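Local coordinates for putative citrate lyase, alfa subunit (Streptococcus mutans, PDB 2HJ0), which is a putative citrate lyase alpha subunit of the CitF family, built as two alpha/beta halves, each around its own mixed beta-sheet, at residues 72-77 with 329-334; 266-271 with 457-462; 400-405 with 498-503. All blocks are in the same frame, centred on the assembly; numbering follows the deposited sequence.

In the fold
Contacts 1 and 3 join the two halves of the chain. Contact 1 brings the loop after strand 66-69 of the ten-stranded sheet to strand 329-330, just after strand 322-327 of the nine-stranded sheet. Contact 3 sets helix 400-406, before strand 409-413 of that sheet, against the turn between strands 493-498 and 504-511 of the other. The centres of contacts 1 and 3 lie about 24 Å apart, their nearest atoms about 10 Å. Contact 2 is peripheral in the nine-stranded half, centred about 36 Å from contact 1 and about 26 Å from contact 3. Citric acid, probably from the crystallisation liquor, lies about 3 Å from the Gln329 side chain of contact 1, possibly marking a pocket.

Contact 1 (72-77 with 329-334); sequences HFREGD and QDFDHP
His72 meets Gln329 with one edge of its imidazole: NE2 lies 4.0 Å from Gln329 CB, near the ring plane, while the Gln329 amide plane stands 83° to the ring. His72 NE2 is also hydrogen-bonded to Val328 O, just before 329-334, and the Gln329 amide oxygen OE1 is bonded to the hydroxyl of Tyr192, whose ring also meets the His72 imidazole. Two residues on, Arg74 reaches across from the loop that leaves strand 66-69 of the ten-stranded sheet, toward the chain just beyond strand 329-330, itself paired in parallel with strand 308-309. This is therefore a junction between the two halves of the alpha/beta fold. With CG beside the backbone N (chi1 -61°) and a bend at chi3, the Arg74 chain delivers its guanidinium to Phe331. Arg74 NH1 is 2.8 Å from Phe331 O, which lies in the guanidinium plane at its edge. Over one guanidinium face comes Phe331 CD1, 3.6 Å from Arg74 CZ, with the two planes 69° apart.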
ATOM      1  N   HIS A  72       4.586  -5.795  17.569  1.00  7.49           N
ATOM      2  CA  HIS A  72       3.154  -6.041  17.731  1.00  9.38           C
ATOM      3  C   HIS A  72       2.824  -7.210  18.648  1.00  8.83           C
ATOM      4  O   HIS A  72       1.714  -7.301  19.164  1.00 10.15           O
ATOM      5  CB  HIS A  72       2.483  -6.223  16.369  1.00  8.42           C
ATOM      6  CG  HIS A  72       2.185  -4.936  15.673  1.00  8.14           C
ATOM      7  ND1 HIS A  72       2.784  -4.573  14.487  1.00  9.94           N
ATOM      8  CD2 HIS A  72       1.333  -3.933  15.986  1.00  8.75           C
ATOM      9  CE1 HIS A  72       2.313  -3.402  14.096  1.00  9.92           C
ATOM     10  NE2 HIS A  72       1.427  -2.993  14.987  1.00  9.63           N
ATOM     11  N   PHE A  73       3.788  -8.094  18.864  1.00  9.79           N
ATOM     12  CA  PHE A  73       3.576  -9.244  19.749  1.00 11.21           C
ATOM     13  C   PHE A  73       3.973  -8.898  21.189  1.00 11.83           C
ATOM     14  O   PHE A  73       3.810  -9.705  22.118  1.00  9.45           O
ATOM     15  CB  PHE A  73       4.388 -10.449  19.277  1.00  9.39           C
ATOM     16  CG  PHE A  73       3.856 -11.066  18.031  1.00  9.61           C
ATOM     17  CD1 PHE A  73       4.643 -11.160  16.894  1.00  8.59           C
ATOM     18  CD2 PHE A  73       2.552 -11.543  17.991  1.00 11.23           C
ATOM     19  CE1 PHE A  73       4.141 -11.722  15.736  1.00  8.42           C
ATOM     20  CE2 PHE A  73       2.031 -12.108  16.839  1.00 10.68           C
ATOM     21  CZ  PHE A  73       2.823 -12.200  15.707  1.00 10.70           C
ATOM     22  N   ARG A  74       4.500  -7.691  21.354  1.00 11.97           N
ATOM     23  CA  ARG A  74       4.928  -7.202  22.646  1.00 12.50           C
ATOM     24  C   ARG A  74       5.743  -8.203  23.442  1.00 13.09           C
ATOM     25  O   ARG A  74       6.675  -8.790  22.905  1.00 14.06           O
ATOM     26  CB  ARG A  74       3.715  -6.745  23.430  1.00 12.38           C
ATOM     27  CG  ARG A  74       3.020  -5.630  22.715  1.00 15.21           C
ATOM     28  CD  ARG A  74       2.210  -4.811  23.664  1.00 16.69           C
ATOM     29  NE  ARG A  74       0.825  -5.233  23.634  1.00 19.41           N
ATOM     30  CZ  ARG A  74      -0.100  -4.782  24.462  1.00 20.76           C
ATOM     31  NH1 ARG A  74      -1.353  -5.230  24.359  1.00 20.81           N
ATOM     32  NH2 ARG A  74       0.243  -3.893  25.389  1.00 20.00           N
ATOM     33  N   GLU A  75       5.398  -8.403  24.714  1.00 13.52           N
ATOM     34  CA  GLU A  75       6.141  -9.323  25.581  1.00 13.93           C
ATOM     35  C   GLU A  75       6.060 -10.772  25.154  1.00 14.94           C
ATOM     36  O   GLU A  75       6.714 -11.635  25.739  1.00 15.53           O
ATOM     37  CB  GLU A  75       5.667  -9.210  27.026  1.00 13.47           C
ATOM     38  CG  GLU A  75       5.902  -7.848  27.673  1.00 16.91           C
ATOM     39  CD  GLU A  75       7.387  -7.474  27.802  1.00 17.54           C
ATOM     40  OE1 GLU A  75       8.252  -8.381  27.797  1.00 14.40           O
ATOM     41  OE2 GLU A  75       7.668  -6.263  27.925  1.00 19.01           O
ATOM     42  N   GLY A  76       5.249 -11.041  24.141  1.00 16.12           N
ATOM     43  CA  GLY A  76       5.121 -12.399  23.667  1.00 16.18           C
ATOM     44  C   GLY A  76       5.969 -12.641  22.437  1.00 17.83           C
ATOM     45  O   GLY A  76       5.934 -13.738  21.880  1.00 19.03           O
ATOM     46  N   ASP A  77       6.749 -11.645  22.013  1.00 17.45           N
ATOM     47  CA  ASP A  77       7.570 -11.809  20.807  1.00 18.13           C
ATOM     48  C   ASP A  77       8.649 -12.882  20.872  1.00 19.03           C
ATOM     49  O   ASP A  77       9.318 -13.052  21.888  1.00 19.40           O
ATOM     50  CB  ASP A  77       8.256 -10.505  20.396  1.00 17.33           C
ATOM     51  CG  ASP A  77       9.162 -10.701  19.199  1.00 17.47           C
ATOM     52  OD1 ASP A  77       8.634 -10.904  18.091  1.00 18.45           O
ATOM     53  OD2 ASP A  77      10.404 -10.693  19.363  1.00 19.21           O
ATOM     54  N   GLN A 329      -2.118  -0.216  16.103  1.00  6.86           N
ATOM     55  CA  GLN A 329      -1.675  -1.258  17.006  1.00  8.56           C
ATOM     56  C   GLN A 329      -2.776  -1.652  17.990  1.00  9.80           C
ATOM     57  O   GLN A 329      -3.469  -0.799  18.540  1.00 11.01           O
ATOM     58  CB  GLN A 329      -0.438  -0.803  17.767  1.00  7.03           C
ATOM     59  CG  GLN A 329      -0.219  -1.590  19.010  1.00  6.60           C
ATOM     60  CD  GLN A 329       1.063  -1.231  19.690  1.00  7.87           C
ATOM     61  OE1 GLN A 329       1.428  -0.050  19.780  1.00  8.95           O
ATOM     62  NE2 GLN A 329       1.765  -2.247  20.187  1.00  7.15           N
ATOM     63  N   ASP A 330      -2.933  -2.952  18.207  1.00 10.12           N
ATOM     64  CA  ASP A 330      -3.942  -3.442  19.129  1.00 10.20           C
ATOM     65  C   ASP A 330      -3.318  -3.738  20.469  1.00 11.16           C
ATOM     66  O   ASP A 330      -2.175  -4.175  20.535  1.00 11.62           O
ATOM     67  CB  ASP A 330      -4.581  -4.703  18.581  1.00 10.65           C
ATOM     68  CG  ASP A 330      -5.396  -4.439  17.364  1.00 11.34           C
ATOM     69  OD1 ASP A 330      -5.111  -5.053  16.313  1.00 13.71           O
ATOM     70  OD2 ASP A 330      -6.326  -3.608  17.460  1.00 12.44           O
ATOM     71  N   PHE A 331      -4.075  -3.513  21.536  1.00 13.21           N
ATOM     72  CA  PHE A 331      -3.578  -3.752  22.881  1.00 15.12           C
ATOM     73  C   PHE A 331      -4.267  -4.899  23.645  1.00 17.24           C
ATOM     74  O   PHE A 331      -4.100  -5.031  24.860  1.00 18.08           O
ATOM     75  CB  PHE A 331      -3.643  -2.452  23.682  1.00 15.21           C
ATOM     76  CG  PHE A 331      -2.464  -1.538  23.455  1.00 16.57           C
ATOM     77  CD1 PHE A 331      -1.437  -1.459  24.387  1.00 17.18           C
ATOM     78  CD2 PHE A 331      -2.375  -0.763  22.304  1.00 17.13           C
ATOM     79  CE1 PHE A 331      -0.341  -0.620  24.170  1.00 17.74           C
ATOM     80  CE2 PHE A 331      -1.285   0.075  22.086  1.00 17.04           C
ATOM     81  CZ  PHE A 331      -0.268   0.146  23.017  1.00 17.13           C
ATOM     82  N   ASP A 332      -5.044  -5.715  22.937  1.00 17.78           N
ATOM     83  CA  ASP A 332      -5.708  -6.873  23.534  1.00 21.23           C
ATOM     84  C   ASP A 332      -6.368  -7.717  22.448  1.00 22.66           C
ATOM     85  O   ASP A 332      -6.741  -7.206  21.393  1.00 24.98           O
ATOM     86  CB  ASP A 332      -6.730  -6.456  24.601  1.00 22.22           C
ATOM     87  CG  ASP A 332      -7.813  -5.565  24.061  1.00 24.37           C
ATOM     88  OD1 ASP A 332      -8.592  -5.035  24.876  1.00 24.18           O
ATOM     89  OD2 ASP A 332      -7.893  -5.389  22.827  1.00 27.95           O
ATOM     90  N   HIS A 333      -6.505  -9.011  22.701  1.00 22.16           N
ATOM     91  CA  HIS A 333      -7.082  -9.907  21.713  1.00 22.12           C
ATOM     92  C   HIS A 333      -8.390  -9.432  21.076  1.00 21.18           C
ATOM     93  O   HIS A 333      -8.530  -9.427  19.853  1.00 22.67           O
ATOM     94  CB  HIS A 333      -7.280 -11.293  22.323  1.00 24.96           C
ATOM     95  CG  HIS A 333      -7.868 -12.284  21.376  1.00 27.04           C
ATOM     96  ND1 HIS A 333      -7.237 -12.659  20.209  1.00 27.97           N
ATOM     97  CD2 HIS A 333      -9.053 -12.934  21.392  1.00 28.35           C
ATOM     98  CE1 HIS A 333      -8.013 -13.495  19.544  1.00 29.63           C
ATOM     99  NE2 HIS A 333      -9.121 -13.678  20.238  1.00 30.47           N
ATOM    100  N   PRO A 334      -9.369  -9.026  21.892  1.00 19.66           N
ATOM    101  CA  PRO A 334     -10.643  -8.563  21.330  1.00 17.79           C
ATOM    102  C   PRO A 334     -10.499  -7.437  20.305  1.00 16.60           C
ATOM    103  O   PRO A 334     -11.230  -7.409  19.310  1.00 17.19           O
ATOM    104  CB  PRO A 334     -11.444  -8.155  22.572  1.00 16.81           C
ATOM    105  CG  PRO A 334     -10.390  -7.784  23.552  1.00 18.43           C
ATOM    106  CD  PRO A 334      -9.345  -8.849  23.353  1.00 19.10           C
TER

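Contact 2 (266-271 with 457-462); sequences SSPYYK and IEYFKD
Pro268 overlaps one face of the Tyr459 ring, its CB 3.7 Å from the ring centroid and 18° off the ring normal, which meets the geometry of a CH-pi contact. CB sits toward the rim of the ring, 3.5 Å from Tyr459 CZ, and Pro268 CD follows along the same ring at 3.6 Å from Tyr459 CD2, so the pyrrolidine lies along the phenol rather than touching it at one point. Tyr459 extends to this place with CG anti to its backbone N (chi1 -152°). At the edge of its ring, in plane, comes the backbone oxygen Ser266 O. The parts joined are the loop that leaves helix 251-265 for strand 275-277 and the end of helix 454-459, which runs between strands 447-449 and 467-468; both belong to the nine-stranded sheet and its connections. Phe460, the next residue, brings the far end of its ring to the serines: its CE1 is 3.9 Å from Ser266 CB and its CZ 3.8 Å from Ser267 CB, while Ser267 N lies at the ring edge. The same ring also packs on Val263, Met409 and Ile449, so it bridges helix 251-265 and strands 409-413 and 447-449 of the sheet. Both serine hydroxyls are turned to the preceding helix, where Ser266 OG is hydrogen-bonded to Lys262 O and Ser267 OG to Ile264 O.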
ATOM      1  N   SER A 266     -16.337  19.590  27.594  1.00 13.33           N
ATOM      2  CA  SER A 266     -16.652  20.999  27.763  1.00 13.71           C
ATOM      3  C   SER A 266     -15.781  21.809  26.824  1.00 13.80           C
ATOM      4  O   SER A 266     -15.845  23.031  26.807  1.00 14.90           O
ATOM      5  CB  SER A 266     -16.387  21.476  29.191  1.00 15.53           C
ATOM      6  OG  SER A 266     -17.196  20.804  30.140  1.00 17.39           O
ATOM      7  N   SER A 267     -14.961  21.134  26.036  1.00 13.28           N
ATOM      8  CA  SER A 267     -14.075  21.844  25.132  1.00 13.09           C
ATOM      9  C   SER A 267     -14.811  22.294  23.883  1.00 13.55           C
ATOM     10  O   SER A 267     -15.883  21.784  23.564  1.00 13.80           O
ATOM     11  CB  SER A 267     -12.897  20.946  24.743  1.00 13.12           C
ATOM     12  OG  SER A 267     -13.288  19.953  23.812  1.00 11.20           O
ATOM     13  N   PRO A 268     -14.238  23.258  23.149  1.00 14.38           N
ATOM     14  CA  PRO A 268     -14.880  23.745  21.923  1.00 14.71           C
ATOM     15  C   PRO A 268     -14.725  22.752  20.772  1.00 14.44           C
ATOM     16  O   PRO A 268     -14.930  23.104  19.622  1.00 15.38           O
ATOM     17  CB  PRO A 268     -14.127  25.038  21.643  1.00 13.43           C
ATOM     18  CG  PRO A 268     -12.744  24.660  22.054  1.00 14.49           C
ATOM     19  CD  PRO A 268     -12.971  23.974  23.387  1.00 13.01           C
ATOM     20  N   TYR A 269     -14.371  21.513  21.089  1.00 14.81           N
ATOM     21  CA  TYR A 269     -14.173  20.497  20.062  1.00 14.90           C
ATOM     22  C   TYR A 269     -15.202  19.385  20.233  1.00 15.63           C
ATOM     23  O   TYR A 269     -15.387  18.536  19.352  1.00 16.50           O
ATOM     24  CB  TYR A 269     -12.764  19.925  20.171  1.00 13.27           C
ATOM     25  CG  TYR A 269     -11.672  20.971  20.138  1.00 13.69           C
ATOM     26  CD1 TYR A 269     -11.276  21.559  18.935  1.00 12.32           C
ATOM     27  CD2 TYR A 269     -11.030  21.374  21.315  1.00 13.68           C
ATOM     28  CE1 TYR A 269     -10.254  22.522  18.903  1.00 13.90           C
ATOM     29  CE2 TYR A 269     -10.010  22.337  21.298  1.00 14.69           C
ATOM     30  CZ  TYR A 269      -9.624  22.905  20.086  1.00 14.74           C
ATOM     31  OH  TYR A 269      -8.608  23.837  20.055  1.00 13.65           O
ATOM     32  N   TYR A 270     -15.866  19.391  21.381  1.00 14.08           N
ATOM     33  CA  TYR A 270     -16.881  18.393  21.671  1.00 13.04           C
ATOM     34  C   TYR A 270     -18.191  18.748  20.982  1.00 13.21           C
ATOM     35  O   TYR A 270     -18.929  19.635  21.417  1.00 12.71           O
ATOM     36  CB  TYR A 270     -17.101  18.280  23.178  1.00 12.34           C
ATOM     37  CG  TYR A 270     -18.198  17.322  23.544  1.00  9.32           C
ATOM     38  CD1 TYR A 270     -19.423  17.778  24.004  1.00  7.61           C
ATOM     39  CD2 TYR A 270     -18.016  15.954  23.393  1.00  8.46           C
ATOM     40  CE1 TYR A 270     -20.445  16.889  24.304  1.00  7.59           C
ATOM     41  CE2 TYR A 270     -19.020  15.055  23.685  1.00  7.50           C
ATOM     42  CZ  TYR A 270     -20.241  15.525  24.142  1.00  8.08           C
ATOM     43  OH  TYR A 270     -21.257  14.634  24.427  1.00  6.40           O
ATOM     44  N   LYS A 271     -18.456  18.042  19.889  1.00 13.60           N
ATOM     45  CA  LYS A 271     -19.658  18.229  19.093  1.00 11.98           C
ATOM     46  C   LYS A 271     -19.777  17.035  18.156  1.00 12.75           C
ATOM     47  O   LYS A 271     -18.883  16.185  18.095  1.00 12.14           O
ATOM     48  CB  LYS A 271     -19.576  19.546  18.304  1.00 11.36           C
ATOM     49  CG  LYS A 271     -18.273  19.749  17.534  1.00 11.76           C
ATOM     50  CD  LYS A 271     -18.304  20.972  16.624  1.00 10.22           C
ATOM     51  CE  LYS A 271     -17.025  21.029  15.779  1.00 13.03           C
ATOM     52  NZ  LYS A 271     -17.131  21.785  14.490  1.00 12.15           N
ATOM     53  N   ILE A 457      -8.158  28.975  28.295  1.00 16.39           N
ATOM     54  CA  ILE A 457      -8.338  29.541  29.619  1.00 16.41           C
ATOM     55  C   ILE A 457      -9.693  30.249  29.700  1.00 17.11           C
ATOM     56  O   ILE A 457     -10.392  30.152  30.712  1.00 16.24           O
ATOM     57  CB  ILE A 457      -7.204  30.525  29.950  1.00 13.28           C
ATOM     58  CG1 ILE A 457      -5.937  29.743  30.236  1.00 12.29           C
ATOM     59  CG2 ILE A 457      -7.575  31.376  31.142  1.00 11.85           C
ATOM     60  CD1 ILE A 457      -4.715  30.595  30.326  1.00 13.17           C
ATOM     61  N   GLU A 458     -10.070  30.939  28.627  1.00 18.79           N
ATOM     62  CA  GLU A 458     -11.343  31.654  28.595  1.00 20.71           C
ATOM     63  C   GLU A 458     -12.510  30.689  28.455  1.00 18.99           C
ATOM     64  O   GLU A 458     -13.471  30.746  29.224  1.00 19.40           O
ATOM     65  CB  GLU A 458     -11.387  32.639  27.429  1.00 24.67           C
ATOM     66  CG  GLU A 458     -11.315  31.948  26.080  1.00 33.67           C
ATOM     67  CD  GLU A 458     -11.755  32.825  24.890  1.00 38.75           C
ATOM     68  OE1 GLU A 458     -11.821  32.277  23.750  1.00 37.98           O
ATOM     69  OE2 GLU A 458     -12.027  34.043  25.091  1.00 41.57           O
ATOM     70  N   TYR A 459     -12.418  29.798  27.475  1.00 16.80           N
ATOM     71  CA  TYR A 459     -13.476  28.823  27.217  1.00 15.64           C
ATOM     72  C   TYR A 459     -13.830  27.976  28.443  1.00 15.70           C
ATOM     73  O   TYR A 459     -14.987  27.590  28.616  1.00 13.83           O
ATOM     74  CB  TYR A 459     -13.071  27.892  26.075  1.00 14.59           C
ATOM     75  CG  TYR A 459     -14.252  27.338  25.310  1.00 11.88           C
ATOM     76  CD1 TYR A 459     -14.838  28.069  24.281  1.00  9.16           C
ATOM     77  CD2 TYR A 459     -14.799  26.090  25.634  1.00 11.41           C
ATOM     78  CE1 TYR A 459     -15.935  27.575  23.596  1.00  9.68           C
ATOM     79  CE2 TYR A 459     -15.901  25.583  24.955  1.00  9.74           C
ATOM     80  CZ  TYR A 459     -16.466  26.332  23.938  1.00 10.80           C
ATOM     81  OH  TYR A 459     -17.570  25.850  23.273  1.00 12.92           O
ATOM     82  N   PHE A 460     -12.832  27.678  29.274  1.00 15.29           N
ATOM     83  CA  PHE A 460     -13.060  26.886  30.468  1.00 15.47           C
ATOM     84  C   PHE A 460     -13.231  27.742  31.709  1.00 16.01           C
ATOM     85  O   PHE A 460     -13.361  27.211  32.814  1.00 15.99           O
ATOM     86  CB  PHE A 460     -11.904  25.907  30.700  1.00 14.56           C
ATOM     87  CG  PHE A 460     -11.816  24.811  29.682  1.00 16.11           C
ATOM     88  CD1 PHE A 460     -12.935  24.049  29.361  1.00 16.18           C
ATOM     89  CD2 PHE A 460     -10.604  24.522  29.048  1.00 16.24           C
ATOM     90  CE1 PHE A 460     -12.855  23.016  28.425  1.00 16.23           C
ATOM     91  CE2 PHE A 460     -10.515  23.491  28.113  1.00 15.98           C
ATOM     92  CZ  PHE A 460     -11.643  22.737  27.796  1.00 15.58           C
ATOM     93  N   LYS A 461     -13.240  29.062  31.538  1.00 16.59           N
ATOM     94  CA  LYS A 461     -13.356  29.960  32.689  1.00 18.45           C
ATOM     95  C   LYS A 461     -14.408  29.491  33.687  1.00 17.54           C
ATOM     96  O   LYS A 461     -14.153  29.455  34.880  1.00 18.62           O
ATOM     97  CB  LYS A 461     -13.687  31.393  32.249  1.00 19.56           C
ATOM     98  CG  LYS A 461     -15.075  31.546  31.635  1.00 22.43           C
ATOM     99  CD  LYS A 461     -15.517  33.007  31.542  1.00 24.76           C
ATOM    100  CE  LYS A 461     -14.611  33.837  30.642  1.00 25.86           C
ATOM    101  NZ  LYS A 461     -15.103  35.243  30.574  1.00 28.31           N
ATOM    102  N   ASP A 462     -15.578  29.111  33.194  1.00 17.28           N
ATOM    103  CA  ASP A 462     -16.646  28.686  34.076  1.00 17.59           C
ATOM    104  C   ASP A 462     -16.720  27.183  34.296  1.00 17.83           C
ATOM    105  O   ASP A 462     -17.619  26.695  34.976  1.00 19.10           O
ATOM    106  CB  ASP A 462     -17.976  29.217  33.549  1.00 19.28           C
ATOM    107  CG  ASP A 462     -18.118  30.719  33.748  1.00 22.37           C
ATOM    108  OD1 ASP A 462     -18.864  31.358  32.968  1.00 23.04           O
ATOM    109  OD2 ASP A 462     -17.490  31.260  34.701  1.00 24.59           O
TER

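Contact 3 (400-405 with 498-503); sequences HCDTAF and EYRDGS
A type I beta turn, Tyr499 to Gly502, links the antiparallel strands 493-498 and 504-511 and presses against helix 400-406. An Asx turn overlaps its end, Ser503 N donating to Asp501 OD1 at 3.1 Å. From the turn Arg500 points at the helix and forms a salt bridge, its NE 3.0 Å from Asp402 OD1, with carboxylate and guanidinium planes 71° apart, so the two groups do not pair flat and side by side. A bend at chi3 (-36°) brings the guanidinium between Asp402 and Phe405: the carbonyl oxygen of Asp402 stands over one face, and Phe405 CD1 meets the edge in plane, 3.4 Å from Arg500 NH1. On the Tyr499 side, Cys401 SG makes a sulfur-aromatic contact with Tyr499, 4.8 Å from the ring centroid and oblique to it, and Cys401 CB lies 4.0 Å from Tyr499 CE1. Phe405 also packs on Pro43 of the second subunit. Asp402 has further partners, OD1 with Ser147 OG and OD2 with Gly149 N at the start of helix 148-157. With an arginine, a hydroxyl and a helix N-terminus around it, this buried carboxylate would be expected to stay ionised and to offset the charge of Arg500.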
ATOM      1  N   HIS A 400       3.591   9.722  21.814  1.00  8.76           N
ATOM      2  CA  HIS A 400       3.355  10.811  22.743  1.00  8.59           C
ATOM      3  C   HIS A 400       3.616  12.206  22.153  1.00 10.21           C
ATOM      4  O   HIS A 400       2.682  12.980  21.948  1.00 11.07           O
ATOM      5  CB  HIS A 400       4.197  10.589  23.990  1.00  5.28           C
ATOM      6  CG  HIS A 400       3.674  11.288  25.200  1.00  3.81           C
ATOM      7  ND1 HIS A 400       3.778  12.651  25.379  1.00  3.08           N
ATOM      8  CD2 HIS A 400       3.081  10.805  26.317  1.00  3.20           C
ATOM      9  CE1 HIS A 400       3.280  12.976  26.561  1.00  2.26           C
ATOM     10  NE2 HIS A 400       2.851  11.874  27.150  1.00  1.23           N
ATOM     11  N   CYS A 401       4.869  12.543  21.869  1.00 11.16           N
ATOM     12  CA  CYS A 401       5.133  13.860  21.310  1.00 11.54           C
ATOM     13  C   CYS A 401       4.468  14.013  19.938  1.00 12.04           C
ATOM     14  O   CYS A 401       4.251  15.130  19.484  1.00 12.89           O
ATOM     15  CB  CYS A 401       6.640  14.122  21.191  1.00 10.91           C
ATOM     16  SG  CYS A 401       7.472  13.320  19.803  1.00 12.72           S
ATOM     17  N   ASP A 402       4.146  12.895  19.288  1.00 11.91           N
ATOM     18  CA  ASP A 402       3.503  12.920  17.973  1.00 11.33           C
ATOM     19  C   ASP A 402       2.091  13.476  18.016  1.00 11.13           C
ATOM     20  O   ASP A 402       1.793  14.499  17.415  1.00 10.27           O
ATOM     21  CB  ASP A 402       3.401  11.516  17.372  1.00 13.01           C
ATOM     22  CG  ASP A 402       4.703  11.014  16.817  1.00 15.20           C
ATOM     23  OD1 ASP A 402       5.432  11.807  16.164  1.00 16.61           O
ATOM     24  OD2 ASP A 402       4.987   9.808  17.009  1.00 15.54           O
ATOM     25  N   THR A 403       1.208  12.773  18.708  1.00 11.74           N
ATOM     26  CA  THR A 403      -0.170  13.214  18.768  1.00 12.97           C
ATOM     27  C   THR A 403      -0.276  14.490  19.596  1.00 11.97           C
ATOM     28  O   THR A 403      -1.058  15.388  19.285  1.00 11.48           O
ATOM     29  CB  THR A 403      -1.066  12.138  19.371  1.00 12.32           C
ATOM     30  OG1 THR A 403      -0.879  12.120  20.786  1.00 17.15           O
ATOM     31  CG2 THR A 403      -0.699  10.797  18.818  1.00 10.68           C
ATOM     32  N   ALA A 404       0.517  14.576  20.655  1.00 11.17           N
ATOM     33  CA  ALA A 404       0.465  15.763  21.493  1.00 10.83           C
ATOM     34  C   ALA A 404       0.565  16.994  20.617  1.00 10.97           C
ATOM     35  O   ALA A 404      -0.040  18.025  20.896  1.00 12.81           O
ATOM     36  CB  ALA A 404       1.596  15.761  22.501  1.00  9.08           C
ATOM     37  N   PHE A 405       1.335  16.902  19.545  1.00 10.07           N
ATOM     38  CA  PHE A 405       1.460  18.053  18.684  1.00  9.51           C
ATOM     39  C   PHE A 405       0.302  18.190  17.695  1.00  9.83           C
ATOM     40  O   PHE A 405      -0.274  19.265  17.567  1.00 10.57           O
ATOM     41  CB  PHE A 405       2.796  18.006  17.940  1.00  8.17           C
ATOM     42  CG  PHE A 405       2.929  19.052  16.863  1.00  7.17           C
ATOM     43  CD1 PHE A 405       2.489  18.799  15.571  1.00  5.35           C
ATOM     44  CD2 PHE A 405       3.475  20.298  17.148  1.00  6.01           C
ATOM     45  CE1 PHE A 405       2.589  19.763  14.589  1.00  6.49           C
ATOM     46  CE2 PHE A 405       3.577  21.268  16.168  1.00  5.48           C
ATOM     47  CZ  PHE A 405       3.134  21.001  14.887  1.00  6.54           C
ATOM     48  N   GLU A 498      15.712  11.847  19.712  1.00  9.63           N
ATOM     49  CA  GLU A 498      15.443  12.598  18.499  1.00  9.78           C
ATOM     50  C   GLU A 498      13.960  12.954  18.447  1.00 10.13           C
ATOM     51  O   GLU A 498      13.109  12.081  18.549  1.00 10.54           O
ATOM     52  CB  GLU A 498      15.801  11.784  17.252  1.00  9.98           C
ATOM     53  CG  GLU A 498      15.379  12.488  15.961  1.00 13.86           C
ATOM     54  CD  GLU A 498      15.284  11.554  14.767  1.00 15.90           C
ATOM     55  OE1 GLU A 498      16.318  11.290  14.116  1.00 18.56           O
ATOM     56  OE2 GLU A 498      14.167  11.072  14.486  1.00 17.66           O
ATOM     57  N   TYR A 499      13.661  14.240  18.305  1.00 10.61           N
ATOM     58  CA  TYR A 499      12.285  14.717  18.209  1.00 11.10           C
ATOM     59  C   TYR A 499      11.694  14.258  16.878  1.00 12.53           C
ATOM     60  O   TYR A 499      12.427  13.999  15.915  1.00 12.55           O
ATOM     61  CB  TYR A 499      12.248  16.243  18.257  1.00 11.17           C
ATOM     62  CG  TYR A 499      10.859  16.827  18.385  1.00 10.81           C
ATOM     63  CD1 TYR A 499      10.085  16.570  19.511  1.00  9.52           C
ATOM     64  CD2 TYR A 499      10.322  17.653  17.388  1.00 11.46           C
ATOM     65  CE1 TYR A 499       8.817  17.111  19.657  1.00 10.00           C
ATOM     66  CE2 TYR A 499       9.044  18.205  17.528  1.00 11.85           C
ATOM     67  CZ  TYR A 499       8.302  17.921  18.672  1.00 11.94           C
ATOM     68  OH  TYR A 499       7.041  18.441  18.838  1.00 16.08           O
ATOM     69  N   ARG A 500      10.370  14.189  16.815  1.00 12.32           N
ATOM     70  CA  ARG A 500       9.696  13.752  15.602  1.00 14.78           C
ATOM     71  C   ARG A 500      10.218  14.403  14.314  1.00 15.04           C
ATOM     72  O   ARG A 500      10.239  13.762  13.261  1.00 15.73           O
ATOM     73  CB  ARG A 500       8.177  13.983  15.723  1.00 15.76           C
ATOM     74  CG  ARG A 500       7.752  15.442  15.825  1.00 18.51           C
ATOM     75  CD  ARG A 500       6.230  15.582  15.832  1.00 21.59           C
ATOM     76  NE  ARG A 500       5.619  14.579  14.937  1.00 23.58           N
ATOM     77  CZ  ARG A 500       4.457  14.726  14.307  1.00 21.48           C
ATOM     78  NH1 ARG A 500       3.745  15.844  14.459  1.00 20.66           N
ATOM     79  NH2 ARG A 500       4.025  13.756  13.514  1.00 19.31           N
ATOM     80  N   ASP A 501      10.644  15.662  14.390  1.00 14.92           N
ATOM     81  CA  ASP A 501      11.133  16.359  13.200  1.00 15.62           C
ATOM     82  C   ASP A 501      12.562  16.001  12.802  1.00 15.77           C
ATOM     83  O   ASP A 501      13.050  16.443  11.761  1.00 16.42           O
ATOM     84  CB  ASP A 501      10.998  17.876  13.368  1.00 15.20           C
ATOM     85  CG  ASP A 501      11.842  18.415  14.491  1.00 17.52           C
ATOM     86  OD1 ASP A 501      12.529  17.605  15.162  1.00 16.94           O
ATOM     87  OD2 ASP A 501      11.818  19.655  14.707  1.00 17.27           O
ATOM     88  N   GLY A 502      13.233  15.197  13.622  1.00 16.28           N
ATOM     89  CA  GLY A 502      14.588  14.781  13.293  1.00 16.56           C
ATOM     90  C   GLY A 502      15.740  15.445  14.026  1.00 16.24           C
ATOM     91  O   GLY A 502      16.892  15.042  13.871  1.00 17.17           O
ATOM     92  N   SER A 503      15.435  16.467  14.811  1.00 15.08           N
ATOM     93  CA  SER A 503      16.445  17.173  15.570  1.00 15.18           C
ATOM     94  C   SER A 503      16.505  16.604  16.985  1.00 16.13           C
ATOM     95  O   SER A 503      15.644  15.812  17.362  1.00 17.15           O
ATOM     96  CB  SER A 503      16.097  18.657  15.630  1.00 15.22           C
ATOM     97  OG  SER A 503      14.856  18.858  16.282  1.00 17.02           O
TER